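Local coordinates for protein 2-dehydropantoate 2-reductase (Porphyromonas gingivalis, PDB 2QYT) that probably catalyses the NADPH-dependent reduction of ketopantoate to pantoate, the second step of the route from 3-methyl-2-oxobutanoate to pantothenate, at residues T212-K217 with K305-E310; F163-P168 with D172-L177. All blocks are in the same frame, centred on the assembly; numbering follows the deposited sequence.

From the N terminus, the chain first builds the Rossmann-type dinucleotide-binding fold with its parallel sheet, and contact 2 comes late in this part of the chain. It closes a very short loop: only three residues separate 163-168 from 172-177, and it fastens helix 172-183 to strand 158-164 of the mixed sheet, while Leu177 also reaches the parallel one. The chain then enters the helical C-terminal region. Contact 1 closes a much longer excursion of 87 intervening residues, bringing helix 302-309 back to the end of helix 194-215. The two loops follow one another without nesting or crossing. The centres of contacts 1 and 2 lie about 38 Å apart, on opposite sides of the chain's centre.

Contact 1 of 2, residues T212-K217 with K305-E310; sequences TAYFDK and KRMYRE. With SO4 (sulfate ion), chain D.
Tyr214 and Met307, a selenomethionine, form the tight part of this contact between two helix ends, and their CA atoms are 6.2 Å apart. The Met307 side chain runs across one face of the Tyr214 ring at about a right angle to the tyrosine side chain. Its SE lies 4.5 Å from the ring centroid and 25° off the ring normal, which makes this a Met-aromatic contact. The atoms on both sides of the selenium also press on the tyrosine: CG of Met307 is 3.3 Å from Tyr214 CB, and CE of Met307 is 3.5 Å from Tyr214 CD1. The bend at chi2 swings SE and CE back over the tyrosine, while CG already lies against it. The same methyl is also 3.6 Å from Phe215 CE2, so it serves two aromatic side chains. Beyond it, Phe215 stacks on His226 and touches Ile222, while Met307 reaches Thr210 and Ala211 of helix 194-215.

The outer side is looser and polar. Arg306 does not set out toward 212-217, but bends at chi2 and chi3, bringing NH1 within 2.9 Å of Tyr214 OH. The hydrogen bond is moderately bent (148° at the hydrogen), and the phenol oxygen lies in the guanidinium plane. The ring and guanidinium planes are 58° apart, so the groups meet through this one bond rather than by stacking. Two residues after Arg306, Tyr308 points away from 212-217 and makes a weak bond from OH to a sulfate, probably from the crystallisation liquor, which Thr285 also binds.

Burial of Met307 and partial exposure of Tyr214 and Arg306 are consistent with a mainly apolar join between two helices of the C-terminal region, with a single cationic donor at its edge that probably polarises the phenol.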
ATOM      1  N   THR A 212      -1.930   0.199 -20.492  1.00 16.22           N
ATOM      2  CA  THR A 212      -0.543  -0.006 -20.972  1.00 15.85           C
ATOM      3  C   THR A 212      -0.206  -1.484 -21.196  1.00 15.77           C
ATOM      4  O   THR A 212       0.717  -1.794 -21.932  1.00 15.33           O
ATOM      5  CB  THR A 212       0.568   0.652 -20.072  1.00 15.74           C
ATOM      6  OG1 THR A 212       0.754  -0.091 -18.861  1.00 15.26           O
ATOM      7  CG2 THR A 212       0.268   2.109 -19.774  1.00 15.51           C
ATOM      8  N   ALA A 213      -0.949  -2.385 -20.553  1.00 15.94           N
ATOM      9  CA  ALA A 213      -0.723  -3.822 -20.702  1.00 16.46           C
ATOM     10  C   ALA A 213      -1.413  -4.400 -21.940  1.00 16.95           C
ATOM     11  O   ALA A 213      -0.867  -5.284 -22.608  1.00 16.92           O
ATOM     12  CB  ALA A 213      -1.147  -4.574 -19.444  1.00 16.38           C
ATOM     13  N   TYR A 214      -2.612  -3.913 -22.241  1.00 17.29           N
ATOM     14  CA  TYR A 214      -3.300  -4.317 -23.454  1.00 17.76           C
ATOM     15  C   TYR A 214      -2.662  -3.645 -24.670  1.00 18.03           C
ATOM     16  O   TYR A 214      -2.360  -4.318 -25.661  1.00 18.60           O
ATOM     17  CB  TYR A 214      -4.801  -4.020 -23.345  1.00 18.10           C
ATOM     18  CG  TYR A 214      -5.619  -4.094 -24.639  1.00 18.21           C
ATOM     19  CD1 TYR A 214      -5.473  -3.128 -25.639  1.00 18.34           C
ATOM     20  CD2 TYR A 214      -6.573  -5.096 -24.833  1.00 18.32           C
ATOM     21  CE1 TYR A 214      -6.226  -3.175 -26.813  1.00 18.48           C
ATOM     22  CE2 TYR A 214      -7.335  -5.151 -26.008  1.00 18.50           C
ATOM     23  CZ  TYR A 214      -7.150  -4.182 -26.991  1.00 18.39           C
ATOM     24  OH  TYR A 214      -7.880  -4.204 -28.157  1.00 19.11           O
ATOM     25  N   PHE A 215      -2.441  -2.333 -24.605  1.00 18.04           N
ATOM     26  CA  PHE A 215      -1.885  -1.612 -25.766  1.00 18.08           C
ATOM     27  C   PHE A 215      -0.379  -1.815 -25.990  1.00 17.91           C
ATOM     28  O   PHE A 215       0.130  -1.471 -27.059  1.00 17.64           O
ATOM     29  CB  PHE A 215      -2.203  -0.109 -25.712  1.00 18.19           C
ATOM     30  CG  PHE A 215      -3.643   0.238 -26.030  1.00 18.14           C
ATOM     31  CD1 PHE A 215      -4.242  -0.199 -27.208  1.00 18.29           C
ATOM     32  CD2 PHE A 215      -4.380   1.038 -25.167  1.00 17.98           C
ATOM     33  CE1 PHE A 215      -5.555   0.130 -27.496  1.00 18.36           C
ATOM     34  CE2 PHE A 215      -5.687   1.378 -25.451  1.00 18.18           C
ATOM     35  CZ  PHE A 215      -6.280   0.917 -26.613  1.00 18.77           C
ATOM     36  N   ASP A 216       0.319  -2.355 -24.983  1.00 17.88           N
ATOM     37  CA  ASP A 216       1.770  -2.603 -25.053  1.00 18.00           C
ATOM     38  C   ASP A 216       2.524  -1.289 -25.332  1.00 18.05           C
ATOM     39  O   ASP A 216       3.450  -1.237 -26.148  1.00 18.00           O
ATOM     40  CB  ASP A 216       2.064  -3.694 -26.107  1.00 18.00           C
ATOM     41  CG  ASP A 216       3.549  -3.985 -26.283  1.00 17.95           C
ATOM     42  OD1 ASP A 216       4.002  -3.951 -27.449  1.00 18.18           O
ATOM     43  OD2 ASP A 216       4.253  -4.249 -25.281  1.00 16.66           O
ATOM     44  N   LYS A 217       2.107  -0.231 -24.636  1.00 17.98           N
ATOM     45  CA  LYS A 217       2.534   1.137 -24.938  1.00 18.07           C
ATOM     46  C   LYS A 217       2.675   1.947 -23.649  1.00 18.04           C
ATOM     47  O   LYS A 217       2.029   1.614 -22.653  1.00 18.45           O
ATOM     48  CB  LYS A 217       1.493   1.789 -25.851  1.00 18.16           C
ATOM     49  CG  LYS A 217       2.053   2.771 -26.872  1.00 18.27           C
ATOM     50  CD  LYS A 217       1.242   2.776 -28.163  1.00 18.60           C
ATOM     51  CE  LYS A 217      -0.065   3.555 -28.042  1.00 18.46           C
ATOM     52  NZ  LYS A 217      -0.787   3.606 -29.349  1.00 19.49           N
ATOM     53  N   LYS A 305     -13.835  -5.564 -20.097  1.00 17.84           N
ATOM     54  CA  LYS A 305     -14.064  -6.969 -20.460  1.00 19.21           C
ATOM     55  C   LYS A 305     -13.311  -7.383 -21.724  1.00 20.30           C
ATOM     56  O   LYS A 305     -12.746  -8.468 -21.775  1.00 20.29           O
ATOM     57  CB  LYS A 305     -15.557  -7.275 -20.588  1.00 19.15           C
ATOM     58  CG  LYS A 305     -16.329  -7.174 -19.280  1.00 19.24           C
ATOM     59  CD  LYS A 305     -17.616  -7.987 -19.326  1.00 21.42           C
ATOM     60  CE  LYS A 305     -18.794  -7.215 -19.917  1.00 21.88           C
ATOM     61  NZ  LYS A 305     -18.758  -7.103 -21.404  1.00 22.67           N
ATOM     62  N   ARG A 306     -13.304  -6.513 -22.733  1.00 22.13           N
ATOM     63  CA  ARG A 306     -12.505  -6.712 -23.946  1.00 23.76           C
ATOM     64  C   ARG A 306     -11.026  -6.814 -23.560  1.00 24.68           C
ATOM     65  O   ARG A 306     -10.323  -7.707 -24.019  1.00 24.92           O
ATOM     66  CB  ARG A 306     -12.720  -5.555 -24.943  1.00 23.79           C
ATOM     67  CG  ARG A 306     -12.280  -5.847 -26.382  1.00 24.81           C
ATOM     68  CD  ARG A 306     -11.373  -4.744 -26.978  1.00 27.19           C
ATOM     69  NE  ARG A 306     -12.085  -3.567 -27.503  1.00 28.63           N
ATOM     70  CZ  ARG A 306     -11.509  -2.552 -28.164  1.00 28.80           C
ATOM     71  NH1 ARG A 306     -10.200  -2.542 -28.407  1.00 28.55           N
ATOM     72  NH2 ARG A 306     -12.248  -1.531 -28.591  1.00 28.16           N
HETATM   73  N   MSE A 307     -10.583  -5.906 -22.693  1.00 25.97           N
HETATM   74  CA  MSE A 307      -9.178  -5.798 -22.269  1.00 27.42           C
HETATM   75  C   MSE A 307      -8.699  -6.995 -21.419  1.00 27.71           C
HETATM   76  O   MSE A 307      -7.626  -7.557 -21.670  1.00 27.74           O
HETATM   77  CB  MSE A 307      -8.971  -4.468 -21.518  1.00 27.34           C
HETATM   78  CG  MSE A 307      -7.768  -3.625 -21.963  1.00 28.28           C
HETATM   79 SE   MSE A 307      -8.235  -1.776 -22.472  0.80 28.67          SE
HETATM   80  CE  MSE A 307      -6.522  -1.070 -23.009  1.00 27.73           C
ATOM     81  N   TYR A 308      -9.501  -7.377 -20.424  1.00 28.34           N
ATOM     82  CA  TYR A 308      -9.183  -8.496 -19.528  1.00 28.97           C
ATOM     83  C   TYR A 308      -9.104  -9.810 -20.293  1.00 29.36           C
ATOM     84  O   TYR A 308      -8.049 -10.440 -20.358  1.00 29.28           O
ATOM     85  CB  TYR A 308     -10.223  -8.601 -18.393  1.00 28.90           C
ATOM     86  CG  TYR A 308     -10.060  -9.830 -17.519  1.00 29.38           C
ATOM     87  CD1 TYR A 308      -9.126  -9.851 -16.480  1.00 29.67           C
ATOM     88  CD2 TYR A 308     -10.832 -10.979 -17.734  1.00 29.39           C
ATOM     89  CE1 TYR A 308      -8.960 -10.976 -15.688  1.00 28.73           C
ATOM     90  CE2 TYR A 308     -10.673 -12.110 -16.938  1.00 28.87           C
ATOM     91  CZ  TYR A 308      -9.736 -12.098 -15.916  1.00 28.92           C
ATOM     92  OH  TYR A 308      -9.568 -13.206 -15.118  1.00 28.58           O
ATOM     93  N   ARG A 309     -10.240 -10.189 -20.876  1.00 30.19           N
ATOM     94  CA  ARG A 309     -10.418 -11.444 -21.595  1.00 30.81           C
ATOM     95  C   ARG A 309      -9.386 -11.648 -22.708  1.00 31.44           C
ATOM     96  O   ARG A 309      -8.798 -12.731 -22.822  1.00 31.53           O
ATOM     97  CB  ARG A 309     -11.847 -11.502 -22.161  1.00 30.85           C
ATOM     98  CG  ARG A 309     -12.216 -12.774 -22.923  1.00 30.75           C
ATOM     99  CD  ARG A 309     -13.730 -12.902 -23.058  1.00 30.64           C
ATOM    100  NE  ARG A 309     -14.132 -14.184 -23.639  1.00 30.14           N
ATOM    101  CZ  ARG A 309     -15.312 -14.769 -23.439  1.00 29.97           C
ATOM    102  NH1 ARG A 309     -16.227 -14.203 -22.660  1.00 29.48           N
ATOM    103  NH2 ARG A 309     -15.578 -15.935 -24.017  1.00 29.90           N
ATOM    104  N   GLU A 310      -9.158 -10.601 -23.505  1.00 32.05           N
ATOM    105  CA  GLU A 310      -8.380 -10.719 -24.746  1.00 32.59           C
ATOM    106  C   GLU A 310      -6.865 -10.442 -24.614  1.00 32.72           C
ATOM    107  O   GLU A 310      -6.152 -10.318 -25.627  1.00 32.56           O
ATOM    108  CB  GLU A 310      -9.038  -9.917 -25.878  1.00 32.61           C
ATOM    109  CG  GLU A 310     -10.366 -10.536 -26.365  1.00 32.97           C
ATOM    110  CD  GLU A 310     -11.263  -9.559 -27.125  1.00 32.97           C
ATOM    111  OE1 GLU A 310     -12.431  -9.924 -27.398  1.00 32.68           O
ATOM    112  OE2 GLU A 310     -10.809  -8.432 -27.447  1.00 33.49           O
TER
HETATM  113  S   SO4 D 317      -7.921 -12.825 -12.401  0.85 52.31           S
HETATM  114  O1  SO4 D 317      -8.700 -11.672 -12.842  0.85 52.37           O
HETATM  115  O2  SO4 D 317      -6.895 -13.177 -13.391  0.85 52.01           O
HETATM  116  O3  SO4 D 317      -7.278 -12.501 -11.112  0.85 51.96           O
HETATM  117  O4  SO4 D 317      -8.846 -13.949 -12.277  0.85 51.80           O

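Contact 2 of 2, residues F163-P168 with D172-L177; sequences FGSGLP and DDEVRL
Phe163, near the end of strand 158-164, and Ser165, just after it, meet Glu174 and Leu177 of helix 172-183 within a beta-alpha-beta unit whose second strand is 188-189. All the touching residues are buried.

Along the helix, Asp173 faces another part of the fold: its OD2 forms a salt bridge with Lys112. Glu174 then turns toward the strand end, and its chain, extended beyond CG, carries the carboxylate to Ser165. The backbone N of Ser165 donates to Glu174 OE1 at 3.0 Å with an angle of 160°, and Ser165 OG donates to Glu174 OE2, also at 3.0 Å. Both donors sit well above the carboxylate plane, by 70° and 55°. Asn190 ND2 adds a second bond to OE1, and Thr171 N, just before the helix, adds one to OE2. Four donors therefore hold the buried carboxylate, probably favouring its charged form. Ser165 OG has a second role: it accepts from Leu167 N at 3.2 Å, forming an ST turn where the chain leaves the strand.

The backbone of Glu174 takes part as well, its carbonyl O lying at the edge of the Phe163 ring, 3.4 Å from CZ. Phe163 CG stands between backbone N and carbonyl carbon, and the ring is directed at the helix. Arg176 points away, its NE bonded to Tyr86 OH. Leu177, one turn after Glu174, faces the ring again and also packs on Leu114 and Ile11 of the parallel sheet. Its CD2 makes a CH-pi contact over one Phe163 face, 4.2 Å from the centroid and displaced toward the rim at CE1.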
ATOM      1  N   PHE A 163      -3.624   6.947   5.686  1.00 15.01           N
ATOM      2  CA  PHE A 163      -4.174   5.805   6.437  1.00 15.72           C
ATOM      3  C   PHE A 163      -5.354   6.257   7.246  1.00 16.05           C
ATOM      4  O   PHE A 163      -5.575   7.461   7.379  1.00 16.94           O
ATOM      5  CB  PHE A 163      -3.096   5.184   7.342  1.00 15.76           C
ATOM      6  CG  PHE A 163      -2.937   5.903   8.645  1.00 15.35           C
ATOM      7  CD1 PHE A 163      -3.600   5.431   9.799  1.00 13.52           C
ATOM      8  CD2 PHE A 163      -2.166   7.068   8.715  1.00 14.20           C
ATOM      9  CE1 PHE A 163      -3.472   6.102  11.031  1.00 14.44           C
ATOM     10  CE2 PHE A 163      -2.038   7.759   9.919  1.00 13.68           C
ATOM     11  CZ  PHE A 163      -2.696   7.254  11.098  1.00 14.98           C
ATOM     12  N   GLY A 164      -6.112   5.307   7.777  1.00 16.85           N
ATOM     13  CA  GLY A 164      -7.238   5.631   8.639  1.00 16.49           C
ATOM     14  C   GLY A 164      -8.137   4.474   8.924  1.00 18.00           C
ATOM     15  O   GLY A 164      -8.100   3.473   8.215  1.00 16.45           O
ATOM     16  N   SER A 165      -8.910   4.605  10.021  1.00 21.10           N
ATOM     17  CA  SER A 165      -9.906   3.617  10.483  1.00 23.17           C
ATOM     18  C   SER A 165     -11.210   3.616   9.648  1.00 25.62           C
ATOM     19  O   SER A 165     -11.934   2.619   9.620  1.00 27.37           O
ATOM     20  CB  SER A 165     -10.300   3.914  11.941  1.00 23.19           C
ATOM     21  OG  SER A 165     -10.927   5.204  12.092  1.00 21.70           O
ATOM     22  N   GLY A 166     -11.524   4.734   9.011  1.00 26.47           N
ATOM     23  CA  GLY A 166     -12.779   4.877   8.316  1.00 28.97           C
ATOM     24  C   GLY A 166     -13.846   5.541   9.178  1.00 30.40           C
ATOM     25  O   GLY A 166     -14.766   6.174   8.644  1.00 31.02           O
ATOM     26  N   LEU A 167     -13.718   5.388  10.499  1.00 31.50           N
ATOM     27  CA  LEU A 167     -14.653   5.943  11.491  1.00 32.33           C
ATOM     28  C   LEU A 167     -14.774   7.486  11.405  1.00 33.42           C
ATOM     29  O   LEU A 167     -13.838   8.164  10.933  1.00 33.26           O
ATOM     30  CB  LEU A 167     -14.233   5.512  12.900  1.00 31.86           C
ATOM     31  CG  LEU A 167     -14.171   4.001  13.170  1.00 31.87           C
ATOM     32  CD1 LEU A 167     -13.201   3.658  14.290  1.00 29.80           C
ATOM     33  CD2 LEU A 167     -15.578   3.440  13.475  1.00 33.58           C
ATOM     34  N   PRO A 168     -15.902   8.041  11.900  1.00 34.03           N
ATOM     35  CA  PRO A 168     -16.198   9.462  11.734  1.00 34.68           C
ATOM     36  C   PRO A 168     -15.309  10.389  12.571  1.00 35.11           C
ATOM     37  O   PRO A 168     -15.145  11.562  12.219  1.00 34.84           O
ATOM     38  CB  PRO A 168     -17.657   9.579  12.198  1.00 34.57           C
ATOM     39  CG  PRO A 168     -18.140   8.171  12.426  1.00 34.61           C
ATOM     40  CD  PRO A 168     -16.942   7.366  12.700  1.00 34.53           C
ATOM     41  N   ASP A 172      -7.624   7.448  19.301  1.00 32.06           N
ATOM     42  CA  ASP A 172      -6.367   7.699  19.990  1.00 31.49           C
ATOM     43  C   ASP A 172      -5.213   6.964  19.339  1.00 30.58           C
ATOM     44  O   ASP A 172      -4.142   7.538  19.195  1.00 29.68           O
ATOM     45  CB  ASP A 172      -6.469   7.291  21.464  1.00 31.57           C
ATOM     46  CG  ASP A 172      -7.380   8.198  22.250  1.00 32.71           C
ATOM     47  OD1 ASP A 172      -7.677   9.324  21.747  1.00 32.86           O
ATOM     48  OD2 ASP A 172      -7.801   7.784  23.361  1.00 32.62           O
ATOM     49  N   ASP A 173      -5.433   5.694  18.975  1.00 29.88           N
ATOM     50  CA  ASP A 173      -4.403   4.875  18.317  1.00 29.33           C
ATOM     51  C   ASP A 173      -4.045   5.508  16.974  1.00 28.03           C
ATOM     52  O   ASP A 173      -2.882   5.483  16.598  1.00 26.86           O
ATOM     53  CB  ASP A 173      -4.829   3.404  18.138  1.00 29.36           C
ATOM     54  CG  ASP A 173      -4.604   2.537  19.414  1.00 32.36           C
ATOM     55  OD1 ASP A 173      -4.066   3.044  20.437  1.00 31.76           O
ATOM     56  OD2 ASP A 173      -4.968   1.324  19.394  1.00 32.50           O
ATOM     57  N   GLU A 174      -5.034   6.116  16.299  1.00 27.11           N
ATOM     58  CA  GLU A 174      -4.830   6.781  14.982  1.00 26.84           C
ATOM     59  C   GLU A 174      -4.016   8.065  15.050  1.00 26.69           C
ATOM     60  O   GLU A 174      -3.074   8.252  14.281  1.00 26.20           O
ATOM     61  CB  GLU A 174      -6.166   7.152  14.360  1.00 26.68           C
ATOM     62  CG  GLU A 174      -6.656   6.243  13.340  1.00 24.57           C
ATOM     63  CD  GLU A 174      -7.923   6.754  12.743  1.00 22.14           C
ATOM     64  OE1 GLU A 174      -7.908   7.007  11.527  1.00 24.27           O
ATOM     65  OE2 GLU A 174      -8.931   6.893  13.459  1.00 22.02           O
ATOM     66  N   VAL A 175      -4.437   8.966  15.940  1.00 26.77           N
ATOM     67  CA  VAL A 175      -3.693  10.192  16.234  1.00 26.22           C
ATOM     68  C   VAL A 175      -2.285   9.811  16.679  1.00 25.44           C
ATOM     69  O   VAL A 175      -1.304  10.378  16.218  1.00 25.09           O
ATOM     70  CB  VAL A 175      -4.411  11.041  17.315  1.00 26.61           C
ATOM     71  CG1 VAL A 175      -3.563  12.258  17.712  1.00 27.09           C
ATOM     72  CG2 VAL A 175      -5.768  11.502  16.812  1.00 26.53           C
ATOM     73  N   ARG A 176      -2.182   8.811  17.548  1.00 24.33           N
ATOM     74  CA  ARG A 176      -0.871   8.343  17.949  1.00 23.55           C
ATOM     75  C   ARG A 176      -0.044   7.923  16.736  1.00 21.42           C
ATOM     76  O   ARG A 176       1.124   8.332  16.608  1.00 21.85           O
ATOM     77  CB  ARG A 176      -0.943   7.199  18.962  1.00 23.07           C
ATOM     78  CG  ARG A 176       0.423   6.869  19.574  1.00 24.99           C
ATOM     79  CD  ARG A 176       0.333   5.820  20.683  1.00 25.73           C
ATOM     80  NE  ARG A 176      -0.028   4.470  20.224  1.00 27.58           N
ATOM     81  CZ  ARG A 176      -0.072   3.406  21.031  1.00 31.54           C
ATOM     82  NH1 ARG A 176       0.247   3.536  22.321  1.00 30.88           N
ATOM     83  NH2 ARG A 176      -0.425   2.205  20.568  1.00 32.08           N
ATOM     84  N   LEU A 177      -0.613   7.115  15.849  1.00 18.80           N
ATOM     85  CA  LEU A 177       0.193   6.702  14.686  1.00 18.37           C
ATOM     86  C   LEU A 177       0.559   7.898  13.777  1.00 17.14           C
ATOM     87  O   LEU A 177       1.674   7.987  13.279  1.00 16.77           O
ATOM     88  CB  LEU A 177      -0.439   5.545  13.903  1.00 17.39           C
ATOM     89  CG  LEU A 177       0.449   4.919  12.806  1.00 17.23           C
ATOM     90  CD1 LEU A 177       1.706   4.253  13.383  1.00 15.85           C
ATOM     91  CD2 LEU A 177      -0.387   3.934  12.010  1.00 16.94           C
TER